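Local coordinates for protein amidase, hydantoinase/carbamoylase family (Paraburkholderia phymatum, PDB 6C0D) that probably hydrolyses N-carbamoyl-L-amino acids as a zinc-dependent, homodimeric amidase of the M20 peptidase family, at residues 224-229 and 245-250; 249-254 and 314-319. One frame throughout, in Å; residues are numbered along the deposited sequence.

Interaction 1: residues 224-229 and 245-250; sequences LRFIGQ and GAALVA
Phe226, on the strand that ends at Ile227, lays its ring flat against the helix backbone at Ala247 and Leu248, and this one aromatic group carries nearly the whole contact. The CA of Leu248 stands over the middle of the ring, 3.8 Å from the Phe226 ring centroid and 12° off the ring normal, a CH-pi contact made by a backbone carbon. A chi1 of -64° puts CG anti to the carbonyl carbon, and a chi2 near 84° turns the ring so that one face meets the helix. Around this centre the packing is close on both flanks. Leu248 CB lies 3.8 Å from Phe226 CD1, the leucine side chain crossing the phenylalanine at about a right angle before it runs on to Ala288 and Leu290 of strand 283-296. At the other ortho carbon, the methyl CB of Ala247 meets Phe226 CD2 at 3.9 Å. With a methyl and a main-chain carbon among the atoms met here, the CA atoms of Phe226 and Leu248 come within 6.5 Å.

No hydrogen bond crosses the interface; the side-chain contacts are apolar. The contact is much looser elsewhere: the side chain of exposed Arg225 leaves the strand on the side away from the helix, where its NH1 makes a long, weak ion pair with Glu325, and past Ile227 the chain diverges, leaving exposed Gln229 well away. Strand 210-227 is hydrogen-bonded here to strands 283-296 and 323-328, and helix 244-262 covers one of its faces, a layered alpha/beta packing consistent with the dimerization (lid) domain of M20 enzymes.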
ATOM      1  N   LEU A 224      -3.971  -6.489  10.850  1.00 19.00           N
ATOM      2  CA  LEU A 224      -2.873  -7.332  11.289  0.55 19.63           C
ATOM      3  C   LEU A 224      -1.581  -6.595  10.982  1.00 20.42           C
ATOM      4  O   LEU A 224      -1.286  -6.314   9.810  1.00 21.09           O
ATOM      5  CB  LEU A 224      -2.929  -8.684  10.591  0.55 21.91           C
ATOM      6  CG  LEU A 224      -1.894  -9.700  11.036  0.55 25.12           C
ATOM      7  CD1 LEU A 224      -2.038 -10.033  12.521  0.55 34.22           C
ATOM      8  CD2 LEU A 224      -2.124 -10.905  10.201  0.55 24.69           C
ATOM      9  N   ARG A 225      -0.838  -6.253  12.033  1.00 21.78           N
ATOM     10  CA  ARG A 225       0.407  -5.502  11.931  0.53 22.33           C
ATOM     11  C   ARG A 225       1.594  -6.436  12.087  1.00 25.04           C
ATOM     12  O   ARG A 225       1.547  -7.378  12.884  1.00 21.25           O
ATOM     13  CB  ARG A 225       0.497  -4.421  13.013  0.53 24.37           C
ATOM     14  CG  ARG A 225      -0.503  -3.289  12.895  0.53 33.47           C
ATOM     15  CD  ARG A 225      -0.282  -2.276  14.026  0.53 40.75           C
ATOM     16  NE  ARG A 225      -1.250  -1.180  13.981  0.53 49.27           N
ATOM     17  CZ  ARG A 225      -1.577  -0.427  15.027  0.53 48.47           C
ATOM     18  NH1 ARG A 225      -1.026  -0.659  16.210  0.53 46.32           N
ATOM     19  NH2 ARG A 225      -2.472   0.546  14.895  0.53 51.12           N
ATOM     20  N   PHE A 226       2.666  -6.145  11.352  1.00 19.36           N
ATOM     21  CA  PHE A 226       3.909  -6.900  11.406  1.00 18.24           C
ATOM     22  C   PHE A 226       5.023  -5.928  11.735  1.00 22.04           C
ATOM     23  O   PHE A 226       5.140  -4.880  11.092  1.00 21.03           O
ATOM     24  CB  PHE A 226       4.165  -7.617  10.076  1.00 17.30           C
ATOM     25  CG  PHE A 226       3.128  -8.647   9.790  1.00 20.95           C
ATOM     26  CD1 PHE A 226       1.921  -8.286   9.199  1.00 20.79           C
ATOM     27  CD2 PHE A 226       3.316  -9.959  10.194  1.00 21.81           C
ATOM     28  CE1 PHE A 226       0.921  -9.230   8.965  1.00 19.05           C
ATOM     29  CE2 PHE A 226       2.320 -10.919   9.968  1.00 21.00           C
ATOM     30  CZ  PHE A 226       1.120 -10.547   9.355  1.00 18.53           C
ATOM     31  N   ILE A 227       5.800  -6.245  12.768  1.00 19.00           N
ATOM     32  CA  ILE A 227       6.837  -5.346  13.251  1.00 18.77           C
ATOM     33  C   ILE A 227       8.160  -6.058  13.078  1.00 22.90           C
ATOM     34  O   ILE A 227       8.455  -7.022  13.798  1.00 22.67           O
ATOM     35  CB  ILE A 227       6.623  -4.930  14.711  1.00 20.50           C
ATOM     36  CG1 ILE A 227       5.281  -4.194  14.888  1.00 24.39           C
ATOM     37  CG2 ILE A 227       7.761  -4.027  15.145  1.00 23.85           C
ATOM     38  CD1 ILE A 227       4.098  -5.112  15.127  1.00 29.51           C
ATOM     39  N   GLY A 228       8.954  -5.586  12.124  1.00 19.06           N
ATOM     40  CA  GLY A 228      10.271  -6.120  11.887  1.00 18.83           C
ATOM     41  C   GLY A 228      11.320  -5.037  12.052  1.00 26.38           C
ATOM     42  O   GLY A 228      11.297  -4.301  13.042  1.00 23.84           O
ATOM     43  N   GLN A 229      12.238  -4.923  11.092  1.00 21.20           N
ATOM     44  CA  GLN A 229      13.332  -3.972  11.194  1.00 23.41           C
ATOM     45  C   GLN A 229      13.632  -3.395   9.815  1.00 21.54           C
ATOM     46  O   GLN A 229      13.785  -4.148   8.855  1.00 22.55           O
ATOM     47  CB  GLN A 229      14.566  -4.661  11.768  1.00 30.64           C
ATOM     48  CG  GLN A 229      15.787  -3.811  11.899  1.00 39.10           C
ATOM     49  CD  GLN A 229      16.921  -4.612  12.488  1.00 47.41           C
ATOM     50  OE1 GLN A 229      16.967  -4.832  13.694  1.00 51.59           O
ATOM     51  NE2 GLN A 229      17.819  -5.091  11.632  1.00 56.07           N
ATOM     52  N   GLY A 245       7.239  -6.926   5.385  1.00 16.26           N
ATOM     53  CA  GLY A 245       6.367  -7.232   4.254  1.00 15.53           C
ATOM     54  C   GLY A 245       6.436  -8.690   3.844  1.00 16.28           C
ATOM     55  O   GLY A 245       5.437  -9.274   3.419  1.00 16.53           O
ATOM     56  N   ALA A 246       7.617  -9.298   3.953  1.00 15.79           N
ATOM     57  CA  ALA A 246       7.727 -10.723   3.661  1.00 17.03           C
ATOM     58  C   ALA A 246       6.958 -11.548   4.685  1.00 17.95           C
ATOM     59  O   ALA A 246       6.322 -12.551   4.331  1.00 17.20           O
ATOM     60  CB  ALA A 246       9.193 -11.153   3.641  1.00 16.54           C
ATOM     61  N   ALA A 247       7.025 -11.152   5.963  1.00 15.72           N
ATOM     62  CA  ALA A 247       6.206 -11.806   6.979  1.00 15.28           C
ATOM     63  C   ALA A 247       4.724 -11.689   6.638  1.00 17.06           C
ATOM     64  O   ALA A 247       3.978 -12.672   6.694  1.00 15.05           O
ATOM     65  CB  ALA A 247       6.493 -11.188   8.349  1.00 19.36           C
ATOM     66  N   LEU A 248       4.285 -10.488   6.265  1.00 15.83           N
ATOM     67  CA  LEU A 248       2.870 -10.281   5.959  1.00 14.90           C
ATOM     68  C   LEU A 248       2.406 -11.221   4.854  1.00 16.14           C
ATOM     69  O   LEU A 248       1.330 -11.830   4.943  1.00 17.01           O
ATOM     70  CB  LEU A 248       2.649  -8.821   5.551  1.00 18.52           C
ATOM     71  CG  LEU A 248       1.219  -8.375   5.198  1.00 18.13           C
ATOM     72  CD1 LEU A 248       1.081  -6.871   5.413  1.00 16.45           C
ATOM     73  CD2 LEU A 248       0.855  -8.706   3.736  1.00 16.33           C
ATOM     74  N   VAL A 249       3.192 -11.322   3.774  1.00 14.60           N
ATOM     75  CA  VAL A 249       2.807 -12.136   2.623  0.51 18.20           C
ATOM     76  C   VAL A 249       2.756 -13.608   3.006  1.00 19.12           C
ATOM     77  O   VAL A 249       1.859 -14.359   2.600  1.00 17.12           O
ATOM     78  CB  VAL A 249       3.799 -11.871   1.468  0.51 18.10           C
ATOM     79  CG1 VAL A 249       3.807 -13.003   0.460  0.51 18.39           C
ATOM     80  CG2 VAL A 249       3.493 -10.536   0.804  0.51 20.24           C
ATOM     81  N   ALA A 250       3.743 -14.055   3.792  1.00 15.89           N
ATOM     82  CA  ALA A 250       3.735 -15.441   4.257  1.00 16.38           C
ATOM     83  C   ALA A 250       2.513 -15.703   5.134  1.00 19.00           C
ATOM     84  O   ALA A 250       1.899 -16.774   5.074  1.00 18.58           O
ATOM     85  CB  ALA A 250       5.012 -15.734   5.052  1.00 17.83           C
TER

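Interaction 2: residues 249-254 and 314-319; sequences VAFIAH and DEWNGQ
An aromatic cluster joins two helices on one face of a beta-sheet, in what corresponds to the dimerization domain of M20-family enzymes: Phe251 and His254 of helix 244-262 close around Trp316, near the end of helix 299-317. Phe251 makes an offset edge-to-face pair with the tryptophan. Its CD1 edge points at the indole face, 3.7 Å from Trp316 CE3 and displaced toward the rim, with the phenylalanine and six-membered ring planes at 62°. The neighbouring Phe251 CE1 lies 3.8 Å from Trp316 CB, which sits at the edge of the phenyl ring, in its plane, so the contact extends to the base of the tryptophan side chain. Trp316 extends across the gap because its CG is anti to the backbone N (chi1 -178°), which carries the six-membered ring to the facing helix.

His254 adopts another pose. It meets the indole rim to rim, CE1 lying 3.7 Å from Trp316 CZ3, the planes inclined at 57° and neither ring over the face of the other. Further along that edge the methyl of Ala250 comes within 4.0 Å of Trp316 CH2, near the indole plane. The backbones themselves stay apart, the CA atoms of Phe251 and Trp316 being 8.1 Å from each other, and the side chains fill the interval.

No hydrogen bond links the segments. The indole nitrogen is satisfied by a bond from Trp316 NE1 to Val322 O, which ties the ring to the chain leading into strand 323-328, while His320 stacks on it. Phe251 also packs on Leu309, Leu312 and Val313 of helix 299-317, and its ring meets Phe226 of strand 210-227.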
ATOM      1  N   VAL A 249       3.192 -11.322   3.774  1.00 14.60           N
ATOM      2  CA  VAL A 249       2.807 -12.136   2.623  0.51 18.20           C
ATOM      3  C   VAL A 249       2.756 -13.608   3.006  1.00 19.12           C
ATOM      4  O   VAL A 249       1.859 -14.359   2.600  1.00 17.12           O
ATOM      5  CB  VAL A 249       3.799 -11.871   1.468  0.51 18.10           C
ATOM      6  CG1 VAL A 249       3.807 -13.003   0.460  0.51 18.39           C
ATOM      7  CG2 VAL A 249       3.493 -10.536   0.804  0.51 20.24           C
ATOM      8  N   ALA A 250       3.743 -14.055   3.792  1.00 15.89           N
ATOM      9  CA  ALA A 250       3.735 -15.441   4.257  1.00 16.38           C
ATOM     10  C   ALA A 250       2.513 -15.703   5.134  1.00 19.00           C
ATOM     11  O   ALA A 250       1.899 -16.774   5.074  1.00 18.58           O
ATOM     12  CB  ALA A 250       5.012 -15.734   5.052  1.00 17.83           C
ATOM     13  N   PHE A 251       2.153 -14.731   5.959  1.00 15.50           N
ATOM     14  CA  PHE A 251       1.030 -14.917   6.867  1.00 16.46           C
ATOM     15  C   PHE A 251      -0.273 -15.074   6.095  1.00 21.16           C
ATOM     16  O   PHE A 251      -1.139 -15.855   6.500  1.00 15.93           O
ATOM     17  CB  PHE A 251       0.956 -13.745   7.844  1.00 15.16           C
ATOM     18  CG  PHE A 251       0.102 -14.034   9.076  1.00 18.45           C
ATOM     19  CD1 PHE A 251       0.692 -14.447  10.263  1.00 19.79           C
ATOM     20  CD2 PHE A 251      -1.276 -13.946   9.011  1.00 18.81           C
ATOM     21  CE1 PHE A 251      -0.092 -14.732  11.398  1.00 21.19           C
ATOM     22  CE2 PHE A 251      -2.064 -14.246  10.145  1.00 20.38           C
ATOM     23  CZ  PHE A 251      -1.468 -14.627  11.321  1.00 20.44           C
ATOM     24  N   ILE A 252      -0.425 -14.373   4.972  1.00 16.18           N
ATOM     25  CA  ILE A 252      -1.668 -14.500   4.215  1.00 16.17           C
ATOM     26  C   ILE A 252      -1.864 -15.940   3.768  1.00 17.02           C
ATOM     27  O   ILE A 252      -2.988 -16.458   3.786  1.00 17.17           O
ATOM     28  CB  ILE A 252      -1.688 -13.515   3.029  1.00 15.74           C
ATOM     29  CG1 ILE A 252      -1.856 -12.081   3.548  1.00 14.65           C
ATOM     30  CG2 ILE A 252      -2.852 -13.852   2.048  1.00 16.77           C
ATOM     31  CD1 ILE A 252      -1.723 -10.981   2.432  1.00 14.84           C
ATOM     32  N   ALA A 253      -0.777 -16.626   3.391  1.00 19.60           N
ATOM     33  CA  ALA A 253      -0.930 -18.026   2.997  1.00 20.23           C
ATOM     34  C   ALA A 253      -1.410 -18.873   4.167  1.00 20.35           C
ATOM     35  O   ALA A 253      -2.172 -19.824   3.971  1.00 19.74           O
ATOM     36  CB  ALA A 253       0.379 -18.592   2.433  1.00 21.82           C
ATOM     37  N   HIS A 254      -0.956 -18.567   5.392  1.00 16.33           N
ATOM     38  CA  HIS A 254      -1.491 -19.285   6.553  1.00 15.91           C
ATOM     39  C   HIS A 254      -2.978 -19.021   6.744  1.00 17.98           C
ATOM     40  O   HIS A 254      -3.731 -19.933   7.116  1.00 19.60           O
ATOM     41  CB  HIS A 254      -0.739 -18.896   7.822  1.00 17.31           C
ATOM     42  CG  HIS A 254       0.701 -19.292   7.805  1.00 25.65           C
ATOM     43  ND1 HIS A 254       1.651 -18.669   8.583  1.00 39.97           N
ATOM     44  CD2 HIS A 254       1.359 -20.238   7.096  1.00 33.14           C
ATOM     45  CE1 HIS A 254       2.835 -19.210   8.351  1.00 31.53           C
ATOM     46  NE2 HIS A 254       2.685 -20.169   7.459  1.00 32.20           N
ATOM     47  N   ASP A 314      -0.683 -16.361  17.426  1.00 21.80           N
ATOM     48  CA  ASP A 314       0.094 -16.934  18.525  0.64 25.95           C
ATOM     49  C   ASP A 314       1.145 -17.910  18.009  1.00 25.90           C
ATOM     50  O   ASP A 314       2.280 -17.927  18.500  1.00 24.36           O
ATOM     51  CB  ASP A 314      -0.823 -17.637  19.529  0.64 27.30           C
ATOM     52  CG  ASP A 314      -1.694 -16.672  20.313  0.64 31.90           C
ATOM     53  OD1 ASP A 314      -1.393 -15.464  20.321  0.64 33.57           O
ATOM     54  OD2 ASP A 314      -2.683 -17.126  20.929  0.64 36.54           O
ATOM     55  N   GLU A 315       0.789 -18.738  17.021  1.00 25.26           N
ATOM     56  CA  GLU A 315       1.778 -19.648  16.439  1.00 23.03           C
ATOM     57  C   GLU A 315       2.893 -18.879  15.749  1.00 25.39           C
ATOM     58  O   GLU A 315       4.080 -19.188  15.922  1.00 26.69           O
ATOM     59  CB  GLU A 315       1.115 -20.592  15.441  1.00 29.07           C
ATOM     60  CG  GLU A 315       0.144 -21.575  16.060  1.00 41.84           C
ATOM     61  CD  GLU A 315      -0.775 -22.188  15.014  1.00 62.53           C
ATOM     62  OE1 GLU A 315      -0.442 -22.098  13.807  1.00 61.55           O
ATOM     63  OE2 GLU A 315      -1.829 -22.745  15.394  1.00 65.02           O
ATOM     64  N   TRP A 316       2.529 -17.880  14.944  1.00 23.15           N
ATOM     65  CA  TRP A 316       3.533 -17.046  14.290  1.00 21.76           C
ATOM     66  C   TRP A 316       4.501 -16.466  15.317  1.00 23.54           C
ATOM     67  O   TRP A 316       5.726 -16.550  15.158  1.00 23.08           O
ATOM     68  CB  TRP A 316       2.850 -15.928  13.481  1.00 20.94           C
ATOM     69  CG  TRP A 316       3.853 -15.093  12.761  1.00 20.64           C
ATOM     70  CD1 TRP A 316       4.573 -14.031  13.263  1.00 22.27           C
ATOM     71  CD2 TRP A 316       4.310 -15.289  11.420  1.00 20.14           C
ATOM     72  NE1 TRP A 316       5.445 -13.547  12.293  1.00 20.02           N
ATOM     73  CE2 TRP A 316       5.301 -14.308  11.161  1.00 20.04           C
ATOM     74  CE3 TRP A 316       3.966 -16.189  10.404  1.00 18.88           C
ATOM     75  CZ2 TRP A 316       5.952 -14.214   9.936  1.00 19.51           C
ATOM     76  CZ3 TRP A 316       4.626 -16.099   9.185  1.00 20.10           C
ATOM     77  CH2 TRP A 316       5.605 -15.118   8.964  1.00 23.76           C
ATOM     78  N   ASN A 317       3.964 -15.899  16.397  1.00 21.43           N
ATOM     79  CA  ASN A 317       4.800 -15.238  17.394  1.00 20.74           C
ATOM     80  C   ASN A 317       5.637 -16.202  18.218  1.00 27.67           C
ATOM     81  O   ASN A 317       6.527 -15.754  18.957  1.00 26.98           O
ATOM     82  CB  ASN A 317       3.906 -14.393  18.308  1.00 21.94           C
ATOM     83  CG  ASN A 317       3.471 -13.118  17.614  1.00 26.53           C
ATOM     84  OD1 ASN A 317       4.167 -12.649  16.722  1.00 25.31           O
ATOM     85  ND2 ASN A 317       2.325 -12.575  17.987  1.00 22.86           N
ATOM     86  N   GLY A 318       5.373 -17.497  18.130  1.00 22.63           N
ATOM     87  CA  GLY A 318       6.220 -18.473  18.780  1.00 22.83           C
ATOM     88  C   GLY A 318       7.344 -18.962  17.899  1.00 27.01           C
ATOM     89  O   GLY A 318       8.059 -19.894  18.275  1.00 25.86           O
ATOM     90  N   GLN A 319       7.529 -18.358  16.724  1.00 23.03           N
ATOM     91  CA  GLN A 319       8.485 -18.911  15.775  1.00 22.08           C
ATOM     92  C   GLN A 319       9.331 -17.860  15.067  1.00 25.26           C
ATOM     93  O   GLN A 319      10.524 -18.079  14.841  1.00 26.99           O
ATOM     94  CB  GLN A 319       7.736 -19.751  14.740  1.00 28.06           C
ATOM     95  CG  GLN A 319       8.646 -20.307  13.653  1.00 36.48           C
ATOM     96  CD  GLN A 319       7.919 -21.288  12.751  1.00 46.84           C
ATOM     97  OE1 GLN A 319       6.921 -21.885  13.149  1.00 50.56           O
ATOM     98  NE2 GLN A 319       8.418 -21.452  11.533  1.00 47.60           N
TER

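Interactions 1 and 2 are centred 9 Å apart and touch each other directly, making one continuous patch of mostly hydrophobic and aromatic packing. Both use helix 244-262, where segments 245-250 and 249-254 overlap at Val249 and Ala250. Along the chain, strand 210-227 comes first, then this helix, then, after strands 268-277 and 283-296, helix 299-317. Phe226 CZ lies 3.5 Å from Phe251 CB, and Ala247 CB lies 3.5 Å from Trp316 CZ2. One helix is thereby fixed both to the sheet and to its companion helix, about 33 Å from the chain centre and away from the zinc site. Val249 meanwhile packs on Val249 of the second subunit, placing this helix at the homodimer interface.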